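Fumarase E (Shigella flexneri 2a str. 2457T, PDB 3C8G) probably catalyses the hydration of fumarate to malate, and belongs to a family that also includes the mannitol operon repressor MtlR. Local coordinates at residues D11-L16 / A158-V163; P42-D47 / R75-L80; L87-T92 / N121-T126; S95-Y100 / D113-F118. All blocks are in the same frame, centred on the assembly; numbering follows the deposited sequence.

Contact 1: D11-L16 / A158-V163; sequences DVLEQL and ALTLAV
An antiparallel helix pair of the all-helical MtlR/FumE fold is held here by V12, L13 and L16 of helix 9-17 against T160 and V163 of helix 158-166. The two elements come from opposite ends of the chain. The axes of segments 11-16 and 158-163 approach to 10.8 Å, with their directions 148° apart, so side chains rather than backbones make the contact.

L16 touches both partners on helix 158-166. It meets V163 tip to tip, with CD1 of L16 3.6 Å from CG2 of V163. The same CD1 lies 4.1 Å from CG2 of T160, where the L16 and T160 side chains run alongside each other, head to tail. On the outer side, L13 crosses T160 and brings its CD2 to 4.1 Å from that methyl. V12 adds a looser touch, its CG1 4.3 Å from CG2 of V163.

F25 of helix 22-25 packs on both L16 and T160, and A29 of helix 29-40 also reaches L16. T160 has its CG2 trans to the backbone N (OG1 torsion -62°). This gives the methyl to the leucines and leaves OG1 to bond to the carbonyl oxygen of the modified lysine at position 156.

Contact 2: P42-D47 / R75-L80; sequences PSLFVD and RLIYAL
L44 and F45, in the turn just after helix 29-40, pack against L76, I77 and L80 at the C-terminal end of helix 70-79. The contact fixes this turn onto the end of a later helix of the all-helical fold, near the dimer partner. L44 closes a short 3-10 turn and carries most of the contact. Its CG stands beside the backbone N and trans to the carbonyl carbon (chi1 -56°). This carries CG toward the helix; chi2 of 158° then spreads the two methyls over different partners. CD2 lies 3.8 Å from CD1 of L80, where the two leucines cross at a slant. CD1 has two more distant partners, 4.3 Å from CD1 of L76 and 4.3 Å from CG1 of I77.

F45 takes a similar first torsion, but its bond from the backbone does not aim at the helix. It is the far end of the ring that arrives, with CZ 4.1 Å from CD1 of L76. The ring also rests on its neighbour: CB of L44 sits 4.0 Å above the plane of the F45 ring, over its centre.

L80 is the first residue to leave helical geometry, yet its amide still bonds to L76 O. I37 and F40 of helix 29-40 touch I77. The neighbouring subunit approaches R75, Y78, A79 and L80.

No hydrogen bond crosses between the two segments. The join therefore rests on van der Waals packing of leucine, isoleucine and phenylalanine carbons.

Contact 3: L87-T92 / N121-T126; sequences LYADIT and NVNSIT
D90 of helix 85-103 points its carboxylate at the start of helix 123-126 and meets N123 and S124 there. Two bonds come from backbone amides. N123 N donates to D90 OD1 at 2.9 Å and nearly straight (167°). S124 N donates to D90 OD2 at 3.1 Å, on the syn lone pair of OD2.

Two more come from side chains. N123 ND2 reaches D90 OD1 at 2.9 Å, more bent at 143°, with the amide and carboxylate planes only 13° apart. The two donors of N123 approach OD1 from opposite faces of the carboxylate. S124 OG adds a weak bond to D90 OD2 at 3.3 Å.

Van der Waals contacts are few. V122 CG1 lies 3.9 Å from D90 OD2, and A89 CB rests near N123 ND2.

V122 holds the N-cap position, but a valine side chain cannot accept a hydrogen bond. D90, from another helix, instead receives the first two amides of helix 123-126. Its buried oxygens are thus supplied with donors, and the helix start probably helps to balance the negative charge.

Contact 4: S95-Y100 / D113-F118; sequences SQYWHY and DITWDF
Y97 is the bump, and I114, T115 and F118 outline the hollow that receives it. The Y97 ring leans over F118, with CD1 of Y97 3.5 Å above the F118 plane and over its centre. The two planes are oblique, 40° apart. Both aromatic side chains have chi1 near trans (-161° for Y97), which sends the rings across the gap. The phenol end runs on to I114 CG2, 4.0 Å from Y97 OH, and to T115. The 3.0 Å between Y97 OH and T115 CG2 is short enough to leave the exact place of that methyl doubtful.

Helices 85-103 and 113-120 form an antiparallel helical hairpin; the axes of segments 95-100 and 113-118 lie 11.7 Å apart with directions 162° apart. P108, in the connection, packs on Y97 and I114.

I114 is a smaller bump in return. Its CD1 reaches Y100, 4.0 Å from CE1 of that ring. T115 OG1 is hydrogen-bonded to F110 O. F94 meets F118 edge-to-face.

Contacts 1 and 2 are largely buried, while contacts 3 and 4 are partly buried. The centres of contacts 3 and 1 nevertheless lie about 8 and 9 Å from the centre of the chain. The centre of contact 2 lies farther out, about 19 Å from it, beside the neighbouring subunit. Contacts 3 and 4 share helix 85-103: contact 3 uses a carboxylate on it and contact 4 its aromatic rings. Helix 158-166 of contact 1 packs on contact 3 through A162 and S124, and reaches contact 4 where L159 touches F118. Y78 and Y88 stack between contacts 2 and 3. Polar bonding joins the segments in contact 3 alone; the other three rely on packing.

Contact 1: D11-L16 / A158-V163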
loop_
_atom_site.group_PDB
_atom_site.type_symbol
_atom_site.label_atom_id
_atom_site.label_comp_id
_atom_site.label_asym_id
_atom_site.label_seq_id
_atom_site.Cartn_x
_atom_site.Cartn_y
_atom_site.Cartn_z
ATOM N N ASP B 11 25.254 0.494 -15.953
ATOM C CA ASP B 11 25.088 1.766 -15.266
ATOM C C ASP B 11 25.015 1.596 -13.719
ATOM O O ASP B 11 25.296 2.530 -12.967
ATOM C CB ASP B 11 23.872 2.514 -15.842
ATOM C CG ASP B 11 23.396 3.655 -14.952
ATOM O OD1 ASP B 11 22.374 3.467 -14.251
ATOM O OD2 ASP B 11 24.042 4.728 -14.934
ATOM N N VAL B 12 24.659 0.406 -13.247
ATOM C CA VAL B 12 24.573 0.164 -11.812
ATOM C C VAL B 12 25.958 -0.087 -11.217
ATOM O O VAL B 12 26.262 0.362 -10.104
ATOM C CB VAL B 12 23.578 -0.972 -11.511
ATOM C CG1 VAL B 12 23.820 -1.592 -10.130
ATOM C CG2 VAL B 12 22.154 -0.447 -11.631
ATOM N N LEU B 13 26.793 -0.784 -11.987
ATOM C CA LEU B 13 28.185 -1.039 -11.624
ATOM C C LEU B 13 29.036 0.225 -11.623
ATOM O O LEU B 13 29.915 0.367 -10.773
ATOM C CB LEU B 13 28.805 -2.086 -12.558
ATOM C CG LEU B 13 28.794 -3.582 -12.199
ATOM C CD1 LEU B 13 30.083 -4.064 -11.469
ATOM C CD2 LEU B 13 27.538 -3.945 -11.415
ATOM N N GLU B 14 28.796 1.135 -12.573
ATOM C CA GLU B 14 29.573 2.387 -12.636
ATOM C C GLU B 14 29.282 3.216 -11.392
ATOM O O GLU B 14 30.211 3.656 -10.693
ATOM C CB GLU B 14 29.315 3.195 -13.935
ATOM C CG GLU B 14 29.596 4.730 -13.821
ATOM C CD GLU B 14 30.153 5.406 -15.102
ATOM O OE1 GLU B 14 30.439 4.714 -16.113
ATOM O OE2 GLU B 14 30.326 6.652 -15.086
ATOM N N GLN B 15 27.993 3.396 -11.112
ATOM C CA GLN B 15 27.560 4.154 -9.959
ATOM C C GLN B 15 28.135 3.586 -8.663
ATOM O O GLN B 15 28.683 4.332 -7.865
ATOM C CB GLN B 15 26.042 4.198 -9.896
ATOM C CG GLN B 15 25.417 5.278 -10.739
ATOM C CD GLN B 15 23.900 5.218 -10.715
ATOM O OE1 GLN B 15 23.265 5.327 -9.662
ATOM N NE2 GLN B 15 23.309 5.042 -11.882
ATOM N N LEU B 16 28.024 2.271 -8.453
ATOM C CA LEU B 16 28.481 1.666 -7.201
ATOM C C LEU B 16 29.979 1.640 -7.092
ATOM O O LEU B 16 30.515 1.851 -6.014
ATOM C CB LEU B 16 27.937 0.257 -7.009
ATOM C CG LEU B 16 26.461 0.187 -6.634
ATOM C CD1 LEU B 16 25.998 -1.215 -6.960
ATOM C CD2 LEU B 16 26.168 0.571 -5.158
ATOM N N ALA B 158 31.616 -7.590 -2.807
ATOM C CA ALA B 158 30.564 -8.467 -2.349
ATOM C C ALA B 158 29.243 -7.708 -2.194
ATOM O O ALA B 158 28.162 -8.241 -2.488
ATOM C CB ALA B 158 30.963 -9.100 -1.027
ATOM N N LEU B 159 29.337 -6.473 -1.707
ATOM C CA LEU B 159 28.177 -5.625 -1.535
ATOM C C LEU B 159 27.646 -5.329 -2.915
ATOM O O LEU B 159 26.431 -5.287 -3.109
ATOM C CB LEU B 159 28.567 -4.341 -0.841
ATOM C CG LEU B 159 28.132 -4.114 0.598
ATOM C CD1 LEU B 159 27.744 -5.386 1.322
ATOM C CD2 LEU B 159 29.209 -3.339 1.339
ATOM N N THR B 160 28.562 -5.185 -3.881
ATOM C CA THR B 160 28.160 -4.917 -5.251
ATOM C C THR B 160 27.508 -6.146 -5.852
ATOM O O THR B 160 26.398 -6.065 -6.386
ATOM C CB THR B 160 29.303 -4.423 -6.088
ATOM O OG1 THR B 160 29.747 -3.196 -5.516
ATOM C CG2 THR B 160 28.851 -4.172 -7.493
ATOM N N LEU B 161 28.162 -7.293 -5.728
ATOM C CA LEU B 161 27.530 -8.562 -6.134
ATOM C C LEU B 161 26.108 -8.676 -5.573
ATOM O O LEU B 161 25.180 -9.070 -6.296
ATOM C CB LEU B 161 28.404 -9.757 -5.725
ATOM C CG LEU B 161 28.222 -11.209 -6.225
ATOM C CD1 LEU B 161 27.277 -12.030 -5.299
ATOM C CD2 LEU B 161 27.816 -11.294 -7.712
ATOM N N ALA B 162 25.929 -8.295 -4.306
ATOM C CA ALA B 162 24.617 -8.448 -3.641
ATOM C C ALA B 162 23.506 -7.573 -4.241
ATOM O O ALA B 162 22.370 -8.032 -4.371
ATOM C CB ALA B 162 24.718 -8.209 -2.147
ATOM N N VAL B 163 23.810 -6.325 -4.597
ATOM C CA VAL B 163 22.733 -5.521 -5.148
ATOM C C VAL B 163 22.442 -5.988 -6.570
ATOM O O VAL B 163 21.287 -6.139 -6.981
ATOM C CB VAL B 163 22.908 -3.962 -4.987
ATOM C CG1 VAL B 163 23.943 -3.629 -3.940
ATOM C CG2 VAL B 163 23.200 -3.299 -6.265
#

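Contact 2: P42-D47 / R75-L80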
loop_
_atom_site.group_PDB
_atom_site.type_symbol
_atom_site.label_atom_id
_atom_site.label_comp_id
_atom_site.label_asym_id
_atom_site.label_seq_id
_atom_site.Cartn_x
_atom_site.Cartn_y
_atom_site.Cartn_z
ATOM N N PRO B 42 4.540 -2.438 -11.150
ATOM C CA PRO B 42 3.509 -2.658 -12.193
ATOM C C PRO B 42 3.125 -4.116 -12.404
ATOM O O PRO B 42 1.964 -4.407 -12.703
ATOM C CB PRO B 42 4.167 -2.123 -13.465
ATOM C CG PRO B 42 5.139 -1.087 -12.970
ATOM C CD PRO B 42 5.595 -1.510 -11.610
ATOM N N SER B 43 4.109 -5.003 -12.253
ATOM C CA SER B 43 3.946 -6.460 -12.373
ATOM C C SER B 43 2.843 -7.003 -11.507
ATOM O O SER B 43 2.295 -8.061 -11.804
ATOM C CB SER B 43 5.212 -7.172 -11.925
ATOM O OG SER B 43 5.975 -7.512 -13.035
ATOM N N LEU B 44 2.557 -6.308 -10.412
ATOM C CA LEU B 44 1.598 -6.803 -9.449
ATOM C C LEU B 44 0.198 -6.445 -9.861
ATOM O O LEU B 44 -0.764 -6.897 -9.261
ATOM C CB LEU B 44 1.850 -6.168 -8.094
ATOM C CG LEU B 44 3.238 -6.341 -7.537
ATOM C CD1 LEU B 44 3.456 -5.225 -6.524
ATOM C CD2 LEU B 44 3.365 -7.731 -6.925
ATOM N N PHE B 45 0.092 -5.597 -10.868
ATOM C CA PHE B 45 -1.168 -4.971 -11.176
ATOM C C PHE B 45 -1.621 -5.256 -12.606
ATOM O O PHE B 45 -0.812 -5.521 -13.498
ATOM C CB PHE B 45 -1.050 -3.471 -10.924
ATOM C CG PHE B 45 -0.677 -3.110 -9.502
ATOM C CD1 PHE B 45 -1.384 -3.635 -8.412
ATOM C CD2 PHE B 45 0.348 -2.202 -9.245
ATOM C CE1 PHE B 45 -1.056 -3.275 -7.091
ATOM C CE2 PHE B 45 0.666 -1.838 -7.928
ATOM C CZ PHE B 45 -0.046 -2.381 -6.858
ATOM N N VAL B 46 -2.926 -5.206 -12.795
ATOM C CA VAL B 46 -3.574 -5.377 -14.078
ATOM C C VAL B 46 -2.952 -4.460 -15.140
ATOM O O VAL B 46 -2.743 -3.279 -14.879
ATOM C CB VAL B 46 -5.081 -5.095 -13.888
ATOM C CG1 VAL B 46 -5.824 -4.942 -15.214
ATOM C CG2 VAL B 46 -5.704 -6.185 -13.014
ATOM N N ASP B 47 -2.638 -5.015 -16.319
ATOM C CA ASP B 47 -2.069 -4.251 -17.461
ATOM C C ASP B 47 -3.156 -3.777 -18.417
ATOM O O ASP B 47 -3.060 -2.693 -18.983
ATOM C CB ASP B 47 -1.106 -5.106 -18.316
ATOM C CG ASP B 47 -0.433 -6.218 -17.535
ATOM O OD1 ASP B 47 0.169 -5.925 -16.474
ATOM O OD2 ASP B 47 -0.493 -7.386 -17.994
ATOM N N ARG B 75 7.215 -4.928 1.611
ATOM C CA ARG B 75 6.130 -5.591 2.290
ATOM C C ARG B 75 4.972 -5.916 1.336
ATOM O O ARG B 75 4.436 -7.025 1.397
ATOM C CB ARG B 75 5.699 -4.783 3.500
ATOM C CG ARG B 75 6.726 -4.916 4.596
ATOM C CD ARG B 75 6.336 -4.183 5.830
ATOM N NE ARG B 75 7.052 -2.919 5.950
ATOM C CZ ARG B 75 7.452 -2.405 7.110
ATOM N NH1 ARG B 75 7.232 -3.063 8.242
ATOM N NH2 ARG B 75 8.074 -1.245 7.141
ATOM N N LEU B 76 4.638 -5.001 0.417
ATOM C CA LEU B 76 3.546 -5.261 -0.539
ATOM C C LEU B 76 3.863 -6.490 -1.398
ATOM O O LEU B 76 3.055 -7.406 -1.496
ATOM C CB LEU B 76 3.240 -4.038 -1.421
ATOM C CG LEU B 76 1.790 -3.652 -1.742
ATOM C CD1 LEU B 76 1.650 -3.218 -3.181
ATOM C CD2 LEU B 76 0.805 -4.735 -1.476
ATOM N N ILE B 77 5.049 -6.510 -1.996
ATOM C CA ILE B 77 5.455 -7.604 -2.859
ATOM C C ILE B 77 5.472 -8.926 -2.094
ATOM O O ILE B 77 5.017 -9.964 -2.620
ATOM C CB ILE B 77 6.836 -7.369 -3.472
ATOM C CG1 ILE B 77 6.911 -5.988 -4.158
ATOM C CG2 ILE B 77 7.223 -8.549 -4.402
ATOM C CD1 ILE B 77 8.287 -5.645 -4.706
ATOM N N TYR B 78 5.996 -8.890 -0.864
ATOM C CA TYR B 78 6.013 -10.064 0.012
ATOM C C TYR B 78 4.559 -10.526 0.295
ATOM O O TYR B 78 4.164 -11.605 -0.103
ATOM C CB TYR B 78 6.828 -9.746 1.278
ATOM C CG TYR B 78 7.455 -10.945 2.000
ATOM C CD1 TYR B 78 8.016 -12.020 1.308
ATOM C CD2 TYR B 78 7.506 -10.980 3.393
ATOM C CE1 TYR B 78 8.569 -13.123 2.002
ATOM C CE2 TYR B 78 8.062 -12.059 4.081
ATOM C CZ TYR B 78 8.588 -13.119 3.395
ATOM O OH TYR B 78 9.130 -14.154 4.130
ATOM N N ALA B 79 3.768 -9.658 0.918
ATOM C CA ALA B 79 2.326 -9.834 1.153
ATOM C C ALA B 79 1.510 -10.526 0.043
ATOM O O ALA B 79 0.630 -11.352 0.317
ATOM C CB ALA B 79 1.715 -8.480 1.456
ATOM N N LEU B 80 1.798 -10.175 -1.205
ATOM C CA LEU B 80 1.124 -10.790 -2.333
ATOM C C LEU B 80 1.788 -12.102 -2.764
ATOM O O LEU B 80 1.450 -12.659 -3.816
ATOM C CB LEU B 80 1.030 -9.810 -3.502
ATOM C CG LEU B 80 0.321 -8.485 -3.215
ATOM C CD1 LEU B 80 0.638 -7.434 -4.277
ATOM C CD2 LEU B 80 -1.170 -8.698 -3.060
#

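Contact 3: L87-T92 / N121-T126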
loop_
_atom_site.group_PDB
_atom_site.type_symbol
_atom_site.label_atom_id
_atom_site.label_comp_id
_atom_site.label_asym_id
_atom_site.label_seq_id
_atom_site.Cartn_x
_atom_site.Cartn_y
_atom_site.Cartn_z
ATOM N N LEU B 87 15.234 -13.135 -0.454
ATOM C CA LEU B 87 15.366 -11.846 -1.142
ATOM C C LEU B 87 14.718 -10.731 -0.347
ATOM O O LEU B 87 15.233 -9.623 -0.281
ATOM C CB LEU B 87 14.740 -11.928 -2.532
ATOM C CG LEU B 87 14.956 -10.713 -3.429
ATOM C CD1 LEU B 87 16.440 -10.509 -3.672
ATOM C CD2 LEU B 87 14.239 -10.933 -4.741
ATOM N N TYR B 88 13.579 -11.037 0.258
ATOM C CA TYR B 88 12.937 -10.082 1.135
ATOM C C TYR B 88 13.815 -9.782 2.362
ATOM O O TYR B 88 13.949 -8.613 2.769
ATOM C CB TYR B 88 11.558 -10.569 1.547
ATOM C CG TYR B 88 10.928 -9.703 2.576
ATOM C CD1 TYR B 88 11.033 -10.011 3.919
ATOM C CD2 TYR B 88 10.242 -8.556 2.209
ATOM C CE1 TYR B 88 10.461 -9.194 4.876
ATOM C CE2 TYR B 88 9.666 -7.745 3.139
ATOM C CZ TYR B 88 9.775 -8.067 4.481
ATOM O OH TYR B 88 9.184 -7.249 5.431
ATOM N N ALA B 89 14.402 -10.826 2.950
ATOM C CA ALA B 89 15.399 -10.647 4.016
ATOM C C ALA B 89 16.539 -9.726 3.547
ATOM O O ALA B 89 16.881 -8.739 4.204
ATOM C CB ALA B 89 15.944 -11.996 4.477
ATOM N N ASP B 90 17.088 -10.022 2.383
ATOM C CA ASP B 90 18.255 -9.296 1.940
ATOM C C ASP B 90 17.943 -7.808 1.790
ATOM O O ASP B 90 18.652 -6.954 2.353
ATOM C CB ASP B 90 18.823 -9.877 0.636
ATOM C CG ASP B 90 19.634 -11.159 0.847
ATOM O OD1 ASP B 90 19.601 -11.741 1.981
ATOM O OD2 ASP B 90 20.298 -11.582 -0.151
ATOM N N ILE B 91 16.878 -7.502 1.048
ATOM C CA ILE B 91 16.600 -6.114 0.692
ATOM C C ILE B 91 16.179 -5.365 1.933
ATOM O O ILE B 91 16.588 -4.240 2.152
ATOM C CB ILE B 91 15.529 -5.987 -0.375
ATOM C CG1 ILE B 91 15.936 -6.783 -1.612
ATOM C CG2 ILE B 91 15.353 -4.532 -0.711
ATOM C CD1 ILE B 91 14.959 -6.700 -2.766
ATOM N N THR B 92 15.385 -6.015 2.766
ATOM C CA THR B 92 15.094 -5.489 4.093
ATOM C C THR B 92 16.396 -5.156 4.832
ATOM O O THR B 92 16.554 -4.049 5.330
ATOM C CB THR B 92 14.214 -6.474 4.875
ATOM O OG1 THR B 92 12.967 -6.563 4.190
ATOM C CG2 THR B 92 13.934 -5.984 6.292
ATOM N N ASN B 121 24.688 -11.680 7.195
ATOM C CA ASN B 121 23.274 -11.998 7.047
ATOM C C ASN B 121 22.678 -11.589 5.706
ATOM O O ASN B 121 21.457 -11.474 5.601
ATOM C CB ASN B 121 22.490 -11.309 8.151
ATOM C CG ASN B 121 22.874 -11.809 9.505
ATOM O OD1 ASN B 121 22.995 -13.021 9.722
ATOM N ND2 ASN B 121 23.110 -10.883 10.428
ATOM N N VAL B 122 23.535 -11.337 4.705
ATOM C CA VAL B 122 23.071 -11.124 3.337
ATOM C C VAL B 122 23.259 -12.447 2.620
ATOM O O VAL B 122 24.408 -12.916 2.464
ATOM C CB VAL B 122 23.859 -9.995 2.644
ATOM C CG1 VAL B 122 23.624 -9.972 1.107
ATOM C CG2 VAL B 122 23.580 -8.622 3.292
ATOM N N ASN B 123 22.145 -13.056 2.209
ATOM C CA ASN B 123 22.129 -14.425 1.672
ATOM C C ASN B 123 22.801 -14.526 0.311
ATOM O O ASN B 123 23.396 -15.549 -0.030
ATOM C CB ASN B 123 20.704 -14.942 1.498
ATOM C CG ASN B 123 20.021 -15.232 2.798
ATOM O OD1 ASN B 123 20.311 -16.224 3.458
ATOM N ND2 ASN B 123 19.075 -14.391 3.158
ATOM N N SER B 124 22.680 -13.472 -0.486
ATOM C CA SER B 124 23.299 -13.482 -1.806
ATOM C C SER B 124 24.817 -13.405 -1.696
ATOM O O SER B 124 25.530 -13.784 -2.615
ATOM C CB SER B 124 22.733 -12.385 -2.703
ATOM O OG SER B 124 22.945 -11.114 -2.133
ATOM N N ILE B 125 25.310 -12.965 -0.549
ATOM C CA ILE B 125 26.743 -13.034 -0.274
ATOM C C ILE B 125 27.118 -14.399 0.321
ATOM O O ILE B 125 28.007 -15.074 -0.166
ATOM C CB ILE B 125 27.182 -11.873 0.657
ATOM C CG1 ILE B 125 27.126 -10.564 -0.097
ATOM C CG2 ILE B 125 28.560 -12.096 1.191
ATOM C CD1 ILE B 125 27.299 -9.400 0.805
ATOM N N THR B 126 26.402 -14.781 1.369
ATOM C CA THR B 126 26.602 -16.027 2.130
ATOM C C THR B 126 26.441 -17.346 1.345
ATOM O O THR B 126 27.100 -18.352 1.650
ATOM C CB THR B 126 25.654 -15.981 3.366
ATOM O OG1 THR B 126 26.411 -15.544 4.501
ATOM C CG2 THR B 126 24.987 -17.316 3.669
#

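Contact 4: S95-Y100 / D113-F118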
loop_
_atom_site.group_PDB
_atom_site.type_symbol
_atom_site.label_atom_id
_atom_site.label_comp_id
_atom_site.label_asym_id
_atom_site.label_seq_id
_atom_site.Cartn_x
_atom_site.Cartn_y
_atom_site.Cartn_z
ATOM N N SER B 95 17.921 -2.131 3.712
ATOM C CA SER B 95 17.127 -0.944 4.046
ATOM C C SER B 95 17.319 -0.579 5.510
ATOM O O SER B 95 17.539 0.592 5.862
ATOM C CB SER B 95 15.645 -1.137 3.720
ATOM O OG SER B 95 14.963 0.103 3.851
ATOM N N GLN B 96 17.256 -1.581 6.364
ATOM C CA GLN B 96 17.531 -1.367 7.768
ATOM C C GLN B 96 18.908 -0.742 8.034
ATOM O O GLN B 96 19.018 0.186 8.841
ATOM C CB GLN B 96 17.388 -2.671 8.516
ATOM C CG GLN B 96 16.041 -3.351 8.280
ATOM C CD GLN B 96 15.885 -4.562 9.170
ATOM O OE1 GLN B 96 16.848 -5.312 9.388
ATOM N NE2 GLN B 96 14.681 -4.752 9.716
ATOM N N TYR B 97 19.937 -1.214 7.330
ATOM C CA TYR B 97 21.289 -0.652 7.444
ATOM C C TYR B 97 21.459 0.781 6.876
ATOM O O TYR B 97 22.177 1.599 7.466
ATOM C CB TYR B 97 22.329 -1.621 6.858
ATOM C CG TYR B 97 23.755 -1.373 7.320
ATOM C CD1 TYR B 97 24.839 -1.770 6.533
ATOM C CD2 TYR B 97 24.021 -0.726 8.527
ATOM C CE1 TYR B 97 26.150 -1.531 6.937
ATOM C CE2 TYR B 97 25.319 -0.500 8.952
ATOM C CZ TYR B 97 26.392 -0.902 8.155
ATOM O OH TYR B 97 27.698 -0.679 8.575
ATOM N N TRP B 98 20.813 1.093 5.752
ATOM C CA TRP B 98 20.843 2.474 5.241
ATOM C C TRP B 98 20.201 3.406 6.269
ATOM O O TRP B 98 20.729 4.490 6.556
ATOM C CB TRP B 98 20.192 2.619 3.851
ATOM C CG TRP B 98 19.813 4.057 3.538
ATOM C CD1 TRP B 98 18.552 4.545 3.357
ATOM C CD2 TRP B 98 20.704 5.192 3.420
ATOM N NE1 TRP B 98 18.590 5.906 3.136
ATOM C CE2 TRP B 98 19.893 6.334 3.168
ATOM C CE3 TRP B 98 22.097 5.352 3.490
ATOM C CZ2 TRP B 98 20.429 7.618 2.980
ATOM C CZ3 TRP B 98 22.642 6.642 3.311
ATOM C CH2 TRP B 98 21.803 7.756 3.061
ATOM N N HIS B 99 19.083 2.962 6.840
ATOM C CA HIS B 99 18.369 3.725 7.866
ATOM C C HIS B 99 19.263 3.994 9.063
ATOM O O HIS B 99 19.346 5.127 9.537
ATOM C CB HIS B 99 17.180 2.937 8.370
ATOM C CG HIS B 99 15.953 3.066 7.532
ATOM N ND1 HIS B 99 15.295 4.267 7.357
ATOM C CD2 HIS B 99 15.230 2.133 6.870
ATOM C CE1 HIS B 99 14.224 4.067 6.610
ATOM N NE2 HIS B 99 14.167 2.783 6.296
ATOM N N TYR B 100 19.899 2.941 9.576
ATOM C CA TYR B 100 20.890 3.101 10.613
ATOM C C TYR B 100 21.997 4.100 10.207
ATOM O O TYR B 100 22.370 4.957 10.997
ATOM C CB TYR B 100 21.509 1.751 10.967
ATOM C CG TYR B 100 22.503 1.870 12.084
ATOM C CD1 TYR B 100 23.842 2.210 11.830
ATOM C CD2 TYR B 100 22.108 1.673 13.402
ATOM C CE1 TYR B 100 24.758 2.350 12.871
ATOM C CE2 TYR B 100 23.007 1.810 14.451
ATOM C CZ TYR B 100 24.324 2.153 14.177
ATOM O OH TYR B 100 25.203 2.276 15.229
ATOM N N ASP B 113 33.456 -3.978 12.143
ATOM C CA ASP B 113 32.699 -5.108 12.722
ATOM C C ASP B 113 31.222 -5.037 12.318
ATOM O O ASP B 113 30.586 -6.043 11.926
ATOM C CB ASP B 113 32.804 -5.096 14.259
ATOM C CG ASP B 113 34.125 -5.657 14.782
ATOM O OD1 ASP B 113 34.260 -5.793 16.025
ATOM O OD2 ASP B 113 35.041 -5.973 13.986
ATOM N N ILE B 114 30.662 -3.843 12.411
ATOM C CA ILE B 114 29.228 -3.715 12.193
ATOM C C ILE B 114 28.863 -4.061 10.747
ATOM O O ILE B 114 27.862 -4.719 10.518
ATOM C CB ILE B 114 28.701 -2.356 12.685
ATOM C CG1 ILE B 114 27.223 -2.193 12.394
ATOM C CG2 ILE B 114 29.532 -1.193 12.060
ATOM C CD1 ILE B 114 26.539 -1.195 13.299
ATOM N N THR B 115 29.678 -3.666 9.768
ATOM C CA THR B 115 29.293 -3.942 8.388
ATOM C C THR B 115 29.588 -5.416 8.003
ATOM O O THR B 115 28.922 -6.020 7.129
ATOM C CB THR B 115 29.836 -2.909 7.343
ATOM O OG1 THR B 115 30.757 -3.549 6.466
ATOM C CG2 THR B 115 30.491 -1.722 7.993
ATOM N N TRP B 116 30.559 -6.006 8.693
ATOM C CA TRP B 116 30.816 -7.425 8.541
ATOM C C TRP B 116 29.586 -8.174 9.090
ATOM O O TRP B 116 29.066 -9.092 8.448
ATOM C CB TRP B 116 32.138 -7.864 9.225
ATOM C CG TRP B 116 32.247 -9.357 9.259
ATOM C CD1 TRP B 116 31.932 -10.196 10.312
ATOM C CD2 TRP B 116 32.595 -10.204 8.165
ATOM N NE1 TRP B 116 32.097 -11.501 9.936
ATOM C CE2 TRP B 116 32.506 -11.539 8.626
ATOM C CE3 TRP B 116 32.991 -9.965 6.839
ATOM C CZ2 TRP B 116 32.803 -12.633 7.803
ATOM C CZ3 TRP B 116 33.271 -11.046 6.019
ATOM C CH2 TRP B 116 33.179 -12.366 6.505
ATOM N N ASP B 117 29.098 -7.762 10.254
ATOM C CA ASP B 117 27.865 -8.368 10.790
ATOM C C ASP B 117 26.732 -8.298 9.792
ATOM O O ASP B 117 25.977 -9.272 9.620
ATOM C CB ASP B 117 27.443 -7.723 12.097
ATOM C CG ASP B 117 28.325 -8.147 13.250
ATOM O OD1 ASP B 117 29.249 -8.994 13.057
ATOM O OD2 ASP B 117 28.097 -7.631 14.366
ATOM N N PHE B 118 26.636 -7.164 9.109
ATOM C CA PHE B 118 25.592 -6.993 8.138
ATOM C C PHE B 118 25.831 -7.951 6.975
ATOM O O PHE B 118 24.889 -8.665 6.573
ATOM C CB PHE B 118 25.510 -5.531 7.729
ATOM C CG PHE B 118 24.860 -5.286 6.407
ATOM C CD1 PHE B 118 25.634 -5.043 5.288
ATOM C CD2 PHE B 118 23.477 -5.225 6.298
ATOM C CE1 PHE B 118 25.042 -4.772 4.062
ATOM C CE2 PHE B 118 22.858 -4.963 5.083
ATOM C CZ PHE B 118 23.643 -4.751 3.954
#